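Local coordinates for protein tyrocidine synthase 2 (Brevibacillus parabrevis, PDB 6TA8) that is a multidomain nonribosomal peptide synthetase, represented here by a condensation domain built from two sheet-bearing lobes, at residues H54-V59 with Q132-I137; R245-T250 with P413-V418. All blocks are in the same frame, centred on the assembly; numbering follows the deposited sequence.

Interaction 1 of 2, residues H54-V59 with Q132-I137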
# COMPACT_ATOMS: atom_id res chain seq x y z
N HIS A 54 -1.38 11.10 11.83
CA HIS A 54 -1.61 11.60 10.47
C HIS A 54 -0.71 10.79 9.54
O HIS A 54 0.42 11.17 9.25
CB HIS A 54 -1.32 13.10 10.37
CG HIS A 54 -1.83 13.73 9.11
ND1 HIS A 54 -1.75 15.08 8.87
CD2 HIS A 54 -2.43 13.19 8.03
CE1 HIS A 54 -2.28 15.35 7.69
NE2 HIS A 54 -2.70 14.22 7.16
N TRP A 55 -1.24 9.66 9.07
CA TRP A 55 -0.50 8.72 8.24
C TRP A 55 -1.49 7.73 7.63
O TRP A 55 -1.49 6.55 7.99
CB TRP A 55 0.56 7.99 9.06
CG TRP A 55 1.79 7.62 8.30
CD1 TRP A 55 2.85 8.42 8.01
CD2 TRP A 55 2.10 6.33 7.75
NE1 TRP A 55 3.80 7.72 7.30
CE2 TRP A 55 3.37 6.44 7.13
CE3 TRP A 55 1.44 5.10 7.72
CZ2 TRP A 55 3.97 5.36 6.49
CZ3 TRP A 55 2.05 4.03 7.08
CH2 TRP A 55 3.30 4.17 6.48
N ASN A 56 -2.35 8.21 6.73
CA ASN A 56 -3.55 7.50 6.33
C ASN A 56 -3.51 7.12 4.86
O ASN A 56 -2.56 7.42 4.13
CB ASN A 56 -4.80 8.35 6.62
CG ASN A 56 -4.66 9.18 7.88
OD1 ASN A 56 -4.07 8.75 8.86
ND2 ASN A 56 -5.23 10.39 7.85
N GLN A 57 -4.57 6.44 4.44
CA GLN A 57 -4.92 6.23 3.04
C GLN A 57 -6.36 6.65 2.86
O GLN A 57 -7.20 6.42 3.74
CB GLN A 57 -4.73 4.76 2.61
CG GLN A 57 -3.29 4.36 2.36
CD GLN A 57 -3.15 2.92 1.89
OE1 GLN A 57 -4.06 2.11 2.08
NE2 GLN A 57 -2.02 2.60 1.28
N ALA A 58 -6.67 7.28 1.72
CA ALA A 58 -8.00 7.84 1.52
C ALA A 58 -8.38 7.77 0.06
O ALA A 58 -7.52 7.76 -0.83
CB ALA A 58 -8.08 9.29 2.02
N VAL A 59 -9.69 7.71 -0.19
CA VAL A 59 -10.25 7.76 -1.53
C VAL A 59 -11.39 8.77 -1.53
O VAL A 59 -12.07 8.98 -0.52
CB VAL A 59 -10.75 6.38 -2.02
CG1 VAL A 59 -9.61 5.37 -2.03
CG2 VAL A 59 -11.91 5.88 -1.16
N GLN A 132 -7.92 19.10 6.81
CA GLN A 132 -8.23 19.18 8.23
C GLN A 132 -8.79 17.86 8.75
O GLN A 132 -8.52 17.46 9.88
CB GLN A 132 -9.20 20.33 8.50
CG GLN A 132 -8.73 21.67 7.97
CD GLN A 132 -9.74 22.77 8.21
OE1 GLN A 132 -10.62 22.66 9.07
NE2 GLN A 132 -9.62 23.86 7.45
N ILE A 133 -9.60 17.18 7.93
CA ILE A 133 -10.13 15.89 8.32
C ILE A 133 -9.04 14.82 8.29
O ILE A 133 -9.07 13.87 9.08
CB ILE A 133 -11.33 15.52 7.43
CG1 ILE A 133 -12.43 16.57 7.58
CG2 ILE A 133 -11.87 14.14 7.76
CD1 ILE A 133 -13.54 16.46 6.56
N GLN A 134 -8.06 14.96 7.40
CA GLN A 134 -6.97 14.00 7.32
C GLN A 134 -6.10 14.04 8.57
O GLN A 134 -5.50 13.02 8.93
CB GLN A 134 -6.12 14.26 6.08
CG GLN A 134 -6.83 14.01 4.76
CD GLN A 134 -6.72 12.58 4.30
OE1 GLN A 134 -6.06 11.76 4.94
NE2 GLN A 134 -7.37 12.26 3.19
N SER A 135 -6.01 15.19 9.23
CA SER A 135 -5.09 15.38 10.34
C SER A 135 -5.78 15.32 11.70
O SER A 135 -5.17 15.67 12.71
CB SER A 135 -4.36 16.72 10.19
OG SER A 135 -5.26 17.81 10.33
N SER A 136 -7.04 14.88 11.75
CA SER A 136 -7.82 14.87 12.98
C SER A 136 -8.20 13.45 13.38
O SER A 136 -9.30 13.20 13.88
CB SER A 136 -9.07 15.74 12.83
OG SER A 136 -9.90 15.27 11.78
N ILE A 137 -7.29 12.50 13.17
CA ILE A 137 -7.52 11.11 13.55
C ILE A 137 -6.97 10.88 14.95
O ILE A 137 -5.79 11.16 15.21
CB ILE A 137 -6.88 10.15 12.53
CG1 ILE A 137 -7.70 10.13 11.24
CG2 ILE A 137 -6.77 8.74 13.11
CD1 ILE A 137 -7.27 9.05 10.26

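Interaction 2 of 2, residues R245-T250 with P413-V418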
# COMPACT_ATOMS: atom_id res chain seq x y z
N ARG A 245 14.23 15.20 6.37
CA ARG A 245 13.42 14.21 5.68
C ARG A 245 11.93 14.43 5.90
O ARG A 245 11.14 13.48 5.78
CB ARG A 245 13.82 12.80 6.11
CG ARG A 245 15.18 12.72 6.79
CD ARG A 245 15.79 11.34 6.66
NE ARG A 245 16.42 11.13 5.36
CZ ARG A 245 17.64 11.55 5.04
NH1 ARG A 245 18.37 12.20 5.94
NH2 ARG A 245 18.14 11.32 3.84
N LYS A 246 11.52 15.66 6.21
CA LYS A 246 10.12 15.94 6.47
C LYS A 246 9.29 15.78 5.20
O LYS A 246 9.77 15.95 4.08
CB LYS A 246 9.95 17.36 7.02
CG LYS A 246 10.37 17.50 8.48
CD LYS A 246 9.91 18.82 9.07
CE LYS A 246 10.57 20.00 8.37
NZ LYS A 246 10.14 21.30 8.96
N GLN A 247 8.01 15.43 5.39
CA GLN A 247 7.14 15.13 4.26
C GLN A 247 6.70 16.38 3.51
O GLN A 247 6.22 16.27 2.38
CB GLN A 247 5.91 14.36 4.74
CG GLN A 247 5.23 13.53 3.67
CD GLN A 247 5.99 12.26 3.35
OE1 GLN A 247 6.42 12.04 2.22
NE2 GLN A 247 6.16 11.40 4.35
N LYS A 248 6.85 17.57 4.11
CA LYS A 248 6.42 18.79 3.44
C LYS A 248 7.21 19.07 2.17
O LYS A 248 6.71 19.76 1.28
CB LYS A 248 6.53 19.98 4.40
CG LYS A 248 7.94 20.23 4.92
CD LYS A 248 7.99 21.48 5.77
CE LYS A 248 7.04 21.39 6.95
NZ LYS A 248 6.93 22.68 7.69
N HIS A 249 8.43 18.54 2.06
CA HIS A 249 9.26 18.73 0.88
C HIS A 249 9.09 17.63 -0.16
O HIS A 249 9.89 17.54 -1.09
CB HIS A 249 10.74 18.82 1.29
CG HIS A 249 10.99 19.79 2.40
ND1 HIS A 249 11.09 21.15 2.19
CD2 HIS A 249 11.18 19.60 3.73
CE1 HIS A 249 11.32 21.76 3.34
NE2 HIS A 249 11.38 20.84 4.29
N THR A 250 8.06 16.80 -0.02
CA THR A 250 7.86 15.68 -0.93
C THR A 250 7.12 16.13 -2.18
O THR A 250 6.06 16.75 -2.09
CB THR A 250 7.09 14.55 -0.23
OG1 THR A 250 7.93 13.92 0.74
CG2 THR A 250 6.62 13.52 -1.24
N PRO A 413 2.82 17.00 7.54
CA PRO A 413 3.92 17.76 6.92
C PRO A 413 5.24 17.60 7.65
O PRO A 413 6.30 17.75 7.03
CB PRO A 413 3.40 19.21 6.98
CG PRO A 413 1.92 19.09 7.07
CD PRO A 413 1.66 17.85 7.87
N GLU A 414 5.20 17.31 8.95
CA GLU A 414 6.41 17.08 9.73
C GLU A 414 6.85 15.62 9.73
O GLU A 414 7.91 15.31 10.30
CB GLU A 414 6.20 17.54 11.18
CG GLU A 414 5.41 18.83 11.31
CD GLU A 414 6.22 20.05 10.93
OE1 GLU A 414 7.41 20.12 11.30
OE2 GLU A 414 5.67 20.94 10.25
N SER A 415 6.08 14.73 9.13
CA SER A 415 6.41 13.31 9.13
C SER A 415 7.69 13.06 8.34
O SER A 415 7.92 13.66 7.29
CB SER A 415 5.27 12.48 8.55
OG SER A 415 5.55 11.10 8.62
N GLU A 416 8.52 12.15 8.85
CA GLU A 416 9.82 11.89 8.25
C GLU A 416 9.70 10.88 7.11
O GLU A 416 8.95 9.91 7.20
CB GLU A 416 10.79 11.36 9.31
CG GLU A 416 11.06 12.33 10.45
CD GLU A 416 10.00 12.29 11.53
OE1 GLU A 416 9.04 11.49 11.39
OE2 GLU A 416 10.12 13.04 12.52
N ARG A 417 10.46 11.13 6.05
CA ARG A 417 10.51 10.20 4.93
C ARG A 417 11.40 9.01 5.29
O ARG A 417 12.44 9.16 5.93
CB ARG A 417 11.05 10.89 3.68
CG ARG A 417 10.09 11.88 3.04
CD ARG A 417 10.71 12.57 1.84
NE ARG A 417 11.34 11.61 0.93
CZ ARG A 417 10.69 10.97 -0.04
NH1 ARG A 417 9.40 11.19 -0.23
NH2 ARG A 417 11.34 10.12 -0.82
N VAL A 418 10.97 7.82 4.86
CA VAL A 418 11.69 6.59 5.16
C VAL A 418 12.55 6.15 3.98
O VAL A 418 13.69 5.72 4.16
CB VAL A 418 10.70 5.48 5.57
CG1 VAL A 418 11.44 4.16 5.79
CG2 VAL A 418 9.95 5.89 6.83

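Interaction 1 of 2, residues H54-V59 with Q132-I137
Asn56 and Gln134 join the start of strand 56-63 to the end of helix 122-134, a helix-on-sheet contact in one lobe of the condensation domain, and they illustrate how an amide side chain can tie off a helix terminus. Asn56 ND2 donates to the backbone carbonyl of Gln134, the last helical residue, with ND2 to O at 2.9 Å. The donor lies in the carbonyl plane on a lone pair, and the oxygen in turn sits close to the plane of the Asn56 amide, although the N-H approaches somewhat bent at 133°. The same nitrogen makes a weak second bond, ND2 to Gln134 OE1 at 3.3 Å. The two side chains run past each other in opposite directions, and their amides are nearly coplanar, 14° apart. Bent at chi2 (-88°), the Gln134 chain swings its amide back beside the strand, bringing NE2 within 3.3 Å of Ala58 CB; that nitrogen is itself bonded to Thr407 O.

His54 spreads one face of its ring against the Gln134-Ser135 backbone where the helix ends. Its CD2 approaches Gln134 O at 3.2 Å, while ND1 meets Ser135 CB at 3.4 Å. His54 NE2 is hydrogen-bonded to Gln409 O, which helps hold the ring, so the segment containing Thr407 and Gln409 positions both His54 and Gln134. Leu410 follows the same path and pairs by backbone with Asn56.

The Asn56 amide is also clamped from above and below. The Ile137 methyl CD1 lies over one face, 3.5 Å from Asn56 CG. From the opposite face the backbone N-H of Trp55 reaches Asn56 OD1, with N to OD1 at 3.0 Å and the donor well above the carbonyl plane.

Interaction 2 of 2, residues R245-T250 with P413-V418
Thr250 OG1 makes two hydrogen bonds, donating to Gln247 OE1 at 2.8 Å and accepting from Arg417 NH1 at 3.2 Å. This pair of bonds anchors one end of a loop-on-loop contact, in which a 3-10 turn at 247-248, leading into strand 250-256 of the condensation domain, is laid against the irregular segment 413-418. The N-H of Arg417 points fairly directly at the hydroxyl (151°), and Thr250 OG1 sits at the guanidinium edge, tilted somewhat from its plane. A bend at chi3 (48°) turns the Arg417 chain back toward Thr250, with CD packed against the same oxygen, while NH2 is weakly bonded to Leu420 O. The Gln247 and Arg417 side chains cross at about a right angle, Gln247 OE1 being committed to the threonine.

Beside this cluster the two backbones meet in a single beta bridge, Lys246 with Glu416. Arg417 N donates to Arg245 O, in a bond modelled so short that its exact length is doubtful, and Gln247 N makes a weak, strongly bent bond to Ser415 O. Within the 3-10 turn, Lys248 N reaches Pro413 O at 3.0 Å.

The outer end is held by charge. Glu414 meets two lysines, one with each carboxylate oxygen, in a salt-bridge network: OE2 pairs with Lys248 NZ at 3.3 Å, whereas the link from OE1 to Lys246 NZ is long, at 3.8 Å. The Lys246 and Glu414 side chains lie alongside each other and point the same way, so methylenes share the contact, Lys246 CD coming within 3.6 Å of Glu414 OE1. Glu416 turns its carboxylate elsewhere, to Thr50. On the buried side, by contrast, Ser415 OG has no polar partner in the model.

In the fold
From the N terminus, strand 56-63 leaves the 54-59 segment; 72 residues separate the segments, and the end of helix 122-134 brings the chain back, so interaction 1 closes a loop within one lobe. Interaction 2 opens later: from 245-250 the chain enters strand 250-256, at an edge of the six-stranded sheet, and traverses much of that second lobe before 413-418 closes the loop. The two are therefore in series, neither enclosing nor crossing the other. They still meet in space, their centres 15 Å apart, where Trp55 packs on Ser415. Residues 407-410, running just ahead of 413-418, brace interaction 1, so one connection serves both lobes.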